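Pancreatic lipase related protein 2 (Equus caballus, PDB 1W52) probably hydrolyses galactolipids and triacylglycerols, releasing fatty acids, as a secreted lipase of the alpha/beta hydrolase superfamily. Local coordinates at residues E34-P47 / L96-S110. Sequence-based numbering, arbitrary orientation.
Sequences EVNTRFLLYTNKNP and LQVETTNCISVDWSS
Strands 38-43 and 102-107 pair antiparallel, their axes 155° apart, with backbone hydrogen bonds exchanged in both directions at Arg38–Asp107, Leu40–Ser105 and Tyr42–Cys103; that from Arg38 N to Asp107 O is weak, its N-H...O angle being 129°. On one face, Phe39 and Val106 run alongside each other from their non-hydrogen-bonded pair, Val106 CG2 meeting the ring at its edge 4.0 Å from Phe39 CD1. With its CG turned anti to the backbone N (chi1 -171°), Leu41 swings toward the neighbouring strand, and its CD1 meets Ile104 CG1 at 3.6 Å. Helix 116-141 packs on Phe39. Strand 38-43 lies between 50-53 and 102-107, antiparallel to both, at the antiparallel margin of the mainly parallel alpha/beta hydrolase sheet. On the other face, Tyr42 and Ser105 touch helix 87-96, to which the Cys103–Cys92 disulfide ties the strand. Beyond the sheet, the Asn44 amide grips the incoming loop twice: OD1 accepts Thr101 N on a lone pair at 2.8 Å, while Glu99 O lies in the plane of the Asn44 amide, 2.9 Å from the donor ND2. A leucine here would probably leave Thr101 N and Glu99 O without these mates. At the other end, Ser110 OG donates to Val35 O at 2.7 Å from above the carbonyl plane.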
loop_
_atom_site.group_PDB
_atom_site.type_symbol
_atom_site.label_atom_id
_atom_site.label_comp_id
_atom_site.label_asym_id
_atom_site.label_seq_id
_atom_site.Cartn_x
_atom_site.Cartn_y
_atom_site.Cartn_z
ATOM N N GLU A 34 0.086 -32.016 0.566
ATOM C CA GLU A 34 -1.288 -31.594 0.145
ATOM C C GLU A 34 -1.365 -30.102 -0.266
ATOM O O GLU A 34 -2.065 -29.750 -1.239
ATOM C CB GLU A 34 -2.352 -31.876 1.264
ATOM C CG GLU A 34 -2.790 -33.348 1.419
ATOM C CD GLU A 34 -3.825 -33.629 2.529
ATOM O OE1 GLU A 34 -4.949 -34.050 2.178
ATOM O OE2 GLU A 34 -3.537 -33.503 3.743
ATOM N N VAL A 35 -0.642 -29.266 0.507
ATOM C CA VAL A 35 -0.369 -27.826 0.241
ATOM C C VAL A 35 0.624 -27.512 -0.916
ATOM O O VAL A 35 0.480 -26.462 -1.582
ATOM C CB VAL A 35 0.198 -27.140 1.478
ATOM C CG1 VAL A 35 0.321 -25.673 1.256
ATOM C CG2 VAL A 35 -0.669 -27.392 2.679
ATOM N N ASN A 36 1.607 -28.405 -1.139
ATOM C CA ASN A 36 2.615 -28.270 -2.190
ATOM C C ASN A 36 3.227 -26.880 -2.219
ATOM O O ASN A 36 3.141 -26.169 -3.246
ATOM C CB ASN A 36 2.024 -28.597 -3.550
ATOM C CG ASN A 36 3.076 -28.644 -4.645
ATOM O OD1 ASN A 36 2.838 -28.239 -5.800
ATOM N ND2 ASN A 36 4.261 -29.128 -4.288
ATOM N N THR A 37 3.815 -26.487 -1.070
ATOM C CA THR A 37 4.542 -25.206 -0.957
ATOM C C THR A 37 5.777 -25.248 -1.830
ATOM O O THR A 37 6.521 -26.228 -1.806
ATOM C CB THR A 37 5.017 -24.983 0.445
ATOM O OG1 THR A 37 3.930 -25.127 1.337
ATOM C CG2 THR A 37 5.492 -23.573 0.643
ATOM N N ARG A 38 6.057 -24.185 -2.551
ATOM C CA ARG A 38 7.134 -24.261 -3.517
ATOM C C ARG A 38 7.849 -22.924 -3.585
ATOM O O ARG A 38 7.260 -21.931 -3.996
ATOM C CB ARG A 38 6.584 -24.630 -4.900
ATOM C CG ARG A 38 6.224 -26.094 -5.129
ATOM C CD ARG A 38 6.347 -26.487 -6.607
ATOM N NE ARG A 38 6.018 -25.354 -7.471
ATOM C CZ ARG A 38 6.462 -25.170 -8.722
ATOM N NH1 ARG A 38 7.255 -26.050 -9.328
ATOM N NH2 ARG A 38 6.082 -24.089 -9.391
ATOM N N PHE A 39 9.123 -22.915 -3.201
ATOM C CA PHE A 39 9.961 -21.712 -3.216
ATOM C C PHE A 39 10.626 -21.489 -4.569
ATOM O O PHE A 39 11.357 -22.328 -5.036
ATOM C CB PHE A 39 11.014 -21.895 -2.162
ATOM C CG PHE A 39 10.446 -22.079 -0.789
ATOM C CD1 PHE A 39 9.847 -21.027 -0.160
ATOM C CD2 PHE A 39 10.532 -23.300 -0.138
ATOM C CE1 PHE A 39 9.330 -21.173 1.096
ATOM C CE2 PHE A 39 10.034 -23.468 1.159
ATOM C CZ PHE A 39 9.417 -22.401 1.774
ATOM N N LEU A 40 10.338 -20.376 -5.227
ATOM C CA LEU A 40 10.845 -20.149 -6.586
ATOM C C LEU A 40 11.811 -18.992 -6.595
ATOM O O LEU A 40 11.453 -17.877 -6.189
ATOM C CB LEU A 40 9.744 -19.822 -7.551
ATOM C CG LEU A 40 8.462 -20.605 -7.339
ATOM C CD1 LEU A 40 7.547 -20.271 -8.446
ATOM C CD2 LEU A 40 8.713 -22.106 -7.295
ATOM N N LEU A 41 13.039 -19.261 -7.065
ATOM C CA LEU A 41 14.162 -18.348 -6.811
ATOM C C LEU A 41 14.564 -17.517 -8.024
ATOM O O LEU A 41 14.903 -18.036 -9.068
ATOM C CB LEU A 41 15.378 -19.085 -6.236
ATOM C CG LEU A 41 16.539 -18.207 -5.729
ATOM C CD1 LEU A 41 16.129 -16.861 -5.192
ATOM C CD2 LEU A 41 17.251 -18.889 -4.618
ATOM N N TYR A 42 14.476 -16.215 -7.848
ATOM C CA TYR A 42 14.835 -15.266 -8.848
ATOM C C TYR A 42 15.966 -14.426 -8.246
ATOM O O TYR A 42 15.938 -14.078 -7.071
ATOM C CB TYR A 42 13.640 -14.386 -9.172
ATOM C CG TYR A 42 12.486 -15.044 -9.927
ATOM C CD1 TYR A 42 12.480 -15.062 -11.312
ATOM C CD2 TYR A 42 11.353 -15.578 -9.257
ATOM C CE1 TYR A 42 11.396 -15.631 -12.028
ATOM C CE2 TYR A 42 10.267 -16.155 -9.971
ATOM C CZ TYR A 42 10.298 -16.175 -11.355
ATOM O OH TYR A 42 9.278 -16.722 -12.110
ATOM N N THR A 43 16.971 -14.154 -9.073
ATOM C CA THR A 43 18.170 -13.374 -8.725
ATOM C C THR A 43 18.602 -12.643 -9.980
ATOM O O THR A 43 18.191 -13.014 -11.076
ATOM C CB THR A 43 19.349 -14.267 -8.299
ATOM O OG1 THR A 43 19.428 -15.408 -9.173
ATOM C CG2 THR A 43 19.155 -14.841 -6.898
ATOM N N ASN A 44 19.469 -11.641 -9.841
ATOM C CA ASN A 44 19.721 -10.753 -10.974
ATOM C C ASN A 44 20.366 -11.569 -12.068
ATOM O O ASN A 44 20.284 -11.221 -13.238
ATOM C CB ASN A 44 20.602 -9.578 -10.606
ATOM C CG ASN A 44 20.159 -8.902 -9.374
ATOM O OD1 ASN A 44 20.330 -9.435 -8.293
ATOM N ND2 ASN A 44 19.592 -7.724 -9.509
ATOM N N LYS A 45 20.981 -12.677 -11.663
ATOM C CA LYS A 45 21.614 -13.612 -12.578
ATOM C C LYS A 45 20.553 -14.221 -13.498
ATOM O O LYS A 45 20.702 -14.169 -14.724
ATOM C CB LYS A 45 22.381 -14.671 -11.774
ATOM C CG LYS A 45 23.465 -14.067 -10.806
ATOM C CD LYS A 45 24.101 -15.098 -9.830
ATOM C CE LYS A 45 25.377 -14.551 -9.119
ATOM N NZ LYS A 45 25.713 -15.236 -7.802
ATOM N N ASN A 46 19.472 -14.744 -12.897
ATOM C CA ASN A 46 18.296 -15.292 -13.619
ATOM C C ASN A 46 16.965 -14.582 -13.346
ATOM O O ASN A 46 16.159 -15.052 -12.546
ATOM C CB ASN A 46 18.104 -16.778 -13.299
ATOM C CG ASN A 46 17.781 -17.037 -11.837
ATOM O OD1 ASN A 46 18.624 -16.860 -10.957
ATOM N ND2 ASN A 46 16.561 -17.479 -11.579
ATOM N N PRO A 47 16.732 -13.458 -14.017
ATOM C CA PRO A 47 15.486 -12.687 -13.853
ATOM C C PRO A 47 14.250 -13.135 -14.673
ATOM O O PRO A 47 13.350 -12.326 -14.847
ATOM C CB PRO A 47 15.917 -11.266 -14.252
ATOM C CG PRO A 47 17.075 -11.452 -15.211
ATOM C CD PRO A 47 17.671 -12.802 -14.944
ATOM N N LEU A 96 14.330 -6.851 -8.844
ATOM C CA LEU A 96 15.639 -7.048 -9.452
ATOM C C LEU A 96 16.030 -6.025 -10.522
ATOM O O LEU A 96 17.185 -5.966 -10.920
ATOM C CB LEU A 96 15.706 -8.442 -10.075
ATOM C CG LEU A 96 15.448 -9.572 -9.080
ATOM C CD1 LEU A 96 15.326 -10.893 -9.803
ATOM C CD2 LEU A 96 16.512 -9.647 -7.995
ATOM N N GLN A 97 15.107 -5.214 -11.010
ATOM C CA GLN A 97 15.539 -4.100 -11.864
ATOM C C GLN A 97 16.119 -2.937 -11.057
ATOM O O GLN A 97 16.676 -2.024 -11.652
ATOM C CB GLN A 97 14.409 -3.534 -12.725
ATOM C CG GLN A 97 13.596 -4.537 -13.496
ATOM C CD GLN A 97 12.383 -3.909 -14.162
ATOM O OE1 GLN A 97 12.154 -2.699 -14.055
ATOM N NE2 GLN A 97 11.590 -4.736 -14.833
ATOM N N VAL A 98 15.961 -2.934 -9.734
ATOM C CA VAL A 98 16.387 -1.799 -8.937
ATOM C C VAL A 98 17.424 -2.088 -7.888
ATOM O O VAL A 98 18.065 -1.146 -7.428
ATOM C CB VAL A 98 15.212 -1.133 -8.257
ATOM C CG1 VAL A 98 14.117 -0.952 -9.279
ATOM C CG2 VAL A 98 14.720 -1.917 -6.986
ATOM N N GLU A 99 17.585 -3.358 -7.499
ATOM C CA GLU A 99 18.597 -3.774 -6.502
ATOM C C GLU A 99 19.180 -5.124 -6.809
ATOM O O GLU A 99 18.588 -5.888 -7.528
ATOM C CB GLU A 99 18.091 -3.706 -5.043
ATOM C CG GLU A 99 16.814 -4.454 -4.646
ATOM C CD GLU A 99 16.305 -4.086 -3.224
ATOM O OE1 GLU A 99 16.835 -4.592 -2.194
ATOM O OE2 GLU A 99 15.365 -3.273 -3.125
ATOM N N THR A 100 20.386 -5.403 -6.336
ATOM C CA THR A 100 20.948 -6.710 -6.652
ATOM C C THR A 100 20.729 -7.573 -5.432
ATOM O O THR A 100 21.148 -7.253 -4.331
ATOM C CB THR A 100 22.416 -6.712 -7.233
ATOM O OG1 THR A 100 23.296 -6.009 -6.378
ATOM C CG2 THR A 100 22.499 -5.930 -8.604
ATOM N N THR A 101 19.976 -8.644 -5.665
ATOM C CA THR A 101 19.328 -9.358 -4.609
ATOM C C THR A 101 18.717 -10.702 -5.014
ATOM O O THR A 101 18.664 -11.056 -6.190
ATOM C CB THR A 101 18.246 -8.446 -4.100
ATOM O OG1 THR A 101 18.769 -7.111 -4.050
ATOM C CG2 THR A 101 17.874 -8.742 -2.654
ATOM N N ASN A 102 18.304 -11.435 -3.974
ATOM C CA ASN A 102 17.562 -12.671 -4.045
ATOM C C ASN A 102 16.102 -12.415 -3.801
ATOM O O ASN A 102 15.723 -11.890 -2.739
ATOM C CB ASN A 102 18.017 -13.596 -2.918
ATOM C CG ASN A 102 19.495 -13.772 -2.881
ATOM O OD1 ASN A 102 20.098 -14.112 -3.908
ATOM N ND2 ASN A 102 20.108 -13.552 -1.697
ATOM N N CYS A 103 15.259 -12.806 -4.750
ATOM C CA CYS A 103 13.821 -12.712 -4.532
ATOM C C CYS A 103 13.142 -14.047 -4.748
ATOM O O CYS A 103 13.221 -14.605 -5.811
ATOM C CB CYS A 103 13.211 -11.615 -5.402
ATOM S SG CYS A 103 11.478 -11.308 -4.961
ATOM N N ILE A 104 12.506 -14.562 -3.707
ATOM C CA ILE A 104 11.731 -15.805 -3.788
ATOM C C ILE A 104 10.215 -15.560 -3.683
ATOM O O ILE A 104 9.736 -14.811 -2.810
ATOM C CB ILE A 104 12.117 -16.807 -2.658
ATOM C CG1 ILE A 104 13.637 -17.003 -2.537
ATOM C CG2 ILE A 104 11.410 -18.142 -2.876
ATOM C CD1 ILE A 104 14.053 -17.460 -1.151
ATOM N N SER A 105 9.487 -16.241 -4.568
ATOM C CA SER A 105 8.042 -16.223 -4.629
ATOM C C SER A 105 7.609 -17.521 -4.006
ATOM O O SER A 105 8.060 -18.571 -4.420
ATOM C CB SER A 105 7.601 -16.132 -6.087
ATOM O OG SER A 105 6.216 -16.423 -6.238
ATOM N N VAL A 106 6.794 -17.442 -2.963
ATOM C CA VAL A 106 6.340 -18.621 -2.235
ATOM C C VAL A 106 4.995 -19.086 -2.811
ATOM O O VAL A 106 3.950 -18.530 -2.474
ATOM C CB VAL A 106 6.179 -18.317 -0.748
ATOM C CG1 VAL A 106 5.633 -19.550 -0.005
ATOM C CG2 VAL A 106 7.502 -17.848 -0.137
ATOM N N ASP A 107 5.017 -20.085 -3.688
ATOM C CA ASP A 107 3.789 -20.571 -4.298
ATOM C C ASP A 107 3.176 -21.682 -3.485
ATOM O O ASP A 107 3.757 -22.739 -3.375
ATOM C CB ASP A 107 4.058 -21.100 -5.695
ATOM C CG ASP A 107 2.835 -21.798 -6.303
ATOM O OD1 ASP A 107 2.515 -22.890 -5.855
ATOM O OD2 ASP A 107 2.135 -21.355 -7.225
ATOM N N TRP A 108 1.992 -21.461 -2.925
ATOM C CA TRP A 108 1.271 -22.534 -2.227
ATOM C C TRP A 108 -0.135 -22.668 -2.751
ATOM O O TRP A 108 -1.052 -22.977 -2.005
ATOM C CB TRP A 108 1.248 -22.308 -0.732
ATOM C CG TRP A 108 0.644 -21.049 -0.319
ATOM C CD1 TRP A 108 1.100 -19.805 -0.582
ATOM C CD2 TRP A 108 -0.522 -20.885 0.493
ATOM N NE1 TRP A 108 0.294 -18.863 0.019
ATOM C CE2 TRP A 108 -0.712 -19.499 0.685
ATOM C CE3 TRP A 108 -1.433 -21.768 1.073
ATOM C CZ2 TRP A 108 -1.756 -18.977 1.432
ATOM C CZ3 TRP A 108 -2.473 -21.240 1.832
ATOM C CH2 TRP A 108 -2.619 -19.858 2.002
ATOM N N SER A 109 -0.262 -22.461 -4.054
ATOM C CA SER A 109 -1.541 -22.350 -4.735
ATOM C C SER A 109 -2.539 -23.425 -4.361
ATOM O O SER A 109 -3.667 -23.141 -3.913
ATOM C CB SER A 109 -1.317 -22.395 -6.244
ATOM O OG SER A 109 -0.341 -23.351 -6.585
ATOM N N SER A 110 -2.096 -24.656 -4.565
ATOM C CA SER A 110 -2.868 -25.851 -4.260
ATOM C C SER A 110 -3.417 -25.876 -2.812
ATOM O O SER A 110 -4.506 -26.370 -2.566
ATOM C CB SER A 110 -2.019 -27.106 -4.592
ATOM O OG SER A 110 -1.203 -27.483 -3.488
#